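Local coordinates for chorismate mutase (Burkholderia thailandensis, PDB 6CNZ), which probably catalyses the rearrangement of chorismate to prephenate, on the route to phenylalanine and tyrosine, as an all-helical enzyme of the type II chorismate mutase family, at residues 31-36 and 109-114. Residues are numbered along the deposited sequence; the frame is centred on the assembly and turned at random.
With NO3 (nitrate ion), chain H.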
ATOM      1  N   ALA A  31      -0.280   5.543  -9.371  1.00 25.28           N
ATOM      2  CA  ALA A  31      -0.598   6.156 -10.658  1.00 27.46           C
ATOM      3  C   ALA A  31      -1.000   7.619 -10.502  1.00 24.10           C
ATOM      4  O   ALA A  31      -0.792   8.418 -11.425  1.00 25.71           O
ATOM      5  CB  ALA A  31      -1.699   5.358 -11.379  1.00 31.41           C
ATOM      6  N   GLU A  32      -1.560   7.997  -9.353  1.00 19.83           N
ATOM      7  CA  GLU A  32      -1.878   9.404  -9.133  1.00 22.06           C
ATOM      8  C   GLU A  32      -0.621  10.268  -9.159  1.00 22.21           C
ATOM      9  O   GLU A  32      -0.587  11.243  -9.926  1.00 32.75           O
ATOM     10  CB  GLU A  32      -2.678   9.566  -7.822  1.00 21.79           C
ATOM     11  CG  GLU A  32      -3.343  10.955  -7.620  1.00 29.29           C
ATOM     12  CD  GLU A  32      -2.371  12.086  -7.255  1.00 35.88           C
ATOM     13  OE1 GLU A  32      -1.276  11.826  -6.704  1.00 34.43           O
ATOM     14  OE2 GLU A  32      -2.712  13.260  -7.511  1.00 41.86           O
ATOM     15  N   PRO A  33       0.433   9.990  -8.374  1.00 24.89           N
ATOM     16  CA  PRO A  33       1.635  10.830  -8.494  1.00 21.94           C
ATOM     17  C   PRO A  33       2.346  10.700  -9.838  1.00 25.83           C
ATOM     18  O   PRO A  33       2.978  11.666 -10.280  1.00 25.91           O
ATOM     19  CB  PRO A  33       2.525  10.370  -7.326  1.00 25.61           C
ATOM     20  CG  PRO A  33       2.016   9.047  -6.908  1.00 21.77           C
ATOM     21  CD  PRO A  33       0.515   9.112  -7.184  1.00 25.41           C
ATOM     22  N   VAL A  34       2.269   9.554 -10.512  1.00 22.19           N
ATOM     23  CA  VAL A  34       2.757   9.488 -11.889  1.00 23.64           C
ATOM     24  C   VAL A  34       1.981  10.473 -12.755  1.00 24.78           C
ATOM     25  O   VAL A  34       2.563  11.298 -13.468  1.00 29.99           O
ATOM     26  CB  VAL A  34       2.643   8.052 -12.450  1.00 26.68           C
ATOM     27  CG1 VAL A  34       3.048   8.035 -13.918  1.00 20.63           C
ATOM     28  CG2 VAL A  34       3.498   7.063 -11.661  1.00 23.58           C
ATOM     29  N   ALA A  35       0.646  10.397 -12.699  1.00 25.22           N
ATOM     30  CA  ALA A  35      -0.187  11.289 -13.494  1.00 22.54           C
ATOM     31  C   ALA A  35       0.114  12.741 -13.167  1.00 22.01           C
ATOM     32  O   ALA A  35       0.272  13.572 -14.069  1.00 21.28           O
ATOM     33  CB  ALA A  35      -1.670  10.989 -13.248  1.00 19.08           C
ATOM     34  N   HIS A  36       0.177  13.059 -11.872  1.00 24.84           N
ATOM     35  CA  HIS A  36       0.466  14.420 -11.424  1.00 23.52           C
ATOM     36  C   HIS A  36       1.798  14.922 -11.999  1.00 26.58           C
ATOM     37  O   HIS A  36       1.880  16.028 -12.549  1.00 25.82           O
ATOM     38  CB  HIS A  36       0.454  14.429  -9.886  1.00 26.98           C
ATOM     39  CG  HIS A  36       0.492  15.789  -9.255  1.00 31.75           C
ATOM     40  ND1 HIS A  36       0.401  15.967  -7.887  1.00 34.16           N
ATOM     41  CD2 HIS A  36       0.614  17.030  -9.786  1.00 27.55           C
ATOM     42  CE1 HIS A  36       0.483  17.257  -7.603  1.00 34.27           C
ATOM     43  NE2 HIS A  36       0.612  17.922  -8.736  1.00 34.90           N
ATOM     44  N   THR A 109      13.031   9.946  -8.325  1.00 41.31           N
ATOM     45  CA  THR A 109      13.597   9.628  -7.020  1.00 44.55           C
ATOM     46  C   THR A 109      12.542   9.296  -5.978  1.00 42.72           C
ATOM     47  O   THR A 109      12.882   8.723  -4.934  1.00 39.98           O
ATOM     48  CB  THR A 109      14.478  10.783  -6.497  1.00 45.82           C
ATOM     49  OG1 THR A 109      13.681  11.951  -6.256  1.00 42.07           O
ATOM     50  CG2 THR A 109      15.587  11.127  -7.499  1.00 45.68           C
ATOM     51  N   SER A 110      11.278   9.627  -6.222  1.00 33.28           N
ATOM     52  CA  SER A 110      10.236   9.304  -5.260  1.00 33.30           C
ATOM     53  C   SER A 110       9.284   8.233  -5.782  1.00 38.92           C
ATOM     54  O   SER A 110       9.129   7.176  -5.157  1.00 37.97           O
ATOM     55  CB  SER A 110       9.474  10.580  -4.865  1.00 34.29           C
ATOM     56  OG  SER A 110       8.449  10.307  -3.916  1.00 37.67           O
ATOM     57  N   THR A 111       8.636   8.458  -6.925  1.00 32.05           N
ATOM     58  CA  THR A 111       7.571   7.538  -7.309  1.00 29.78           C
ATOM     59  C   THR A 111       8.120   6.241  -7.918  1.00 34.87           C
ATOM     60  O   THR A 111       7.733   5.137  -7.513  1.00 27.91           O
ATOM     61  CB  THR A 111       6.603   8.239  -8.262  1.00 30.20           C
ATOM     62  OG1 THR A 111       6.088   9.429  -7.638  1.00 33.48           O
ATOM     63  CG2 THR A 111       5.447   7.318  -8.598  1.00 23.51           C
ATOM     64  N   ARG A 112       9.031   6.343  -8.879  1.00 27.79           N
ATOM     65  CA  ARG A 112       9.495   5.134  -9.560  1.00 32.62           C
ATOM     66  C   ARG A 112      10.207   4.120  -8.658  1.00 34.85           C
ATOM     67  O   ARG A 112      10.055   2.912  -8.913  1.00 41.14           O
ATOM     68  CB  ARG A 112      10.395   5.521 -10.738  1.00 41.31           C
ATOM     69  CG  ARG A 112      10.823   4.337 -11.580  1.00 59.23           C
ATOM     70  CD  ARG A 112      11.378   4.802 -12.907  1.00 68.57           C
ATOM     71  NE  ARG A 112      10.353   5.412 -13.753  1.00 70.52           N
ATOM     72  CZ  ARG A 112      10.565   6.471 -14.533  1.00 72.64           C
ATOM     73  NH1 ARG A 112      11.765   7.059 -14.569  1.00 70.31           N
ATOM     74  NH2 ARG A 112       9.573   6.949 -15.276  1.00 69.28           N
ATOM     75  N   PRO A 113      10.984   4.502  -7.637  1.00 31.98           N
ATOM     76  CA  PRO A 113      11.514   3.466  -6.731  1.00 35.17           C
ATOM     77  C   PRO A 113      10.424   2.669  -6.033  1.00 37.92           C
ATOM     78  O   PRO A 113      10.600   1.468  -5.797  1.00 37.68           O
ATOM     79  CB  PRO A 113      12.356   4.269  -5.735  1.00 37.42           C
ATOM     80  CG  PRO A 113      12.746   5.491  -6.474  1.00 38.76           C
ATOM     81  CD  PRO A 113      11.552   5.825  -7.326  1.00 32.59           C
ATOM     82  N   GLN A 114       9.302   3.303  -5.692  1.00 29.30           N
ATOM     83  CA  GLN A 114       8.202   2.567  -5.077  1.00 33.59           C
ATOM     84  C   GLN A 114       7.575   1.597  -6.077  1.00 33.05           C
ATOM     85  O   GLN A 114       7.229   0.457  -5.732  1.00 26.32           O
ATOM     86  CB  GLN A 114       7.153   3.550  -4.549  1.00 34.19           C
ATOM     87  CG  GLN A 114       7.625   4.488  -3.427  1.00 42.05           C
ATOM     88  CD  GLN A 114       6.556   5.526  -3.058  1.00 45.17           C
ATOM     89  OE1 GLN A 114       5.614   5.228  -2.324  1.00 42.25           O
ATOM     90  NE2 GLN A 114       6.693   6.740  -3.586  1.00 38.73           N
TER
HETATM   91  N   NO3 H 302       6.398   5.343 -15.078  1.00 69.00           N
HETATM   92  O1  NO3 H 302       6.388   6.259 -15.954  1.00 68.71           O
HETATM   93  O2  NO3 H 302       5.315   4.736 -14.797  1.00 73.54           O
HETATM   94  O3  NO3 H 302       7.483   5.027 -14.500  1.00 66.87           O
HETATM   95  O   HOH W   1       5.795  11.351  -9.504  1.00 25.86           O
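T111 of helix 107-129 reaches across to P33 and V34 of helix 31-41 and shows how one forked side chain can serve two kinds of neighbour. A chi1 of -57° sets T111 OG1 beside the backbone N and leaves CG2 anti to that N. The methyl CG2 meets V34 CG2 at 3.6 Å, aliphatic carbon against aliphatic carbon. The hydroxyl branch diverges toward the proline ring, where OG1 sits 3.7 Å from P33 CB. That oxygen also donates to a water, at 2.7 Å between T111 OG1 and the water oxygen. The water in turn donates to the P33 carbonyl, 2.9 Å from the water oxygen to P33 O, and so links the two helices. In V34, CG1 stands anti to the backbone N (chi1 175°), while CG2 takes the threonine methyl; L107 and L115 enlarge this apolar patch. R112 bends at chi3, turning its guanidinium edge to the nitrate. NE and NH2 both give N-H bonds to O3, at 3.0 Å from R112 NE and 2.9 Å from R112 NH2. The ion probably came from the crystallisation liquor; an anion on R112 may offset the like charge of R50 close by. Within helix 107-129, Q114 NE2 bonds almost straight to S110 O (172°), approaching from above the carbonyl plane. The chemistry implies a small, mostly van der Waals joint between helices 31-41 and 107-129 of the all-helical fold, with one water carrying the polar link.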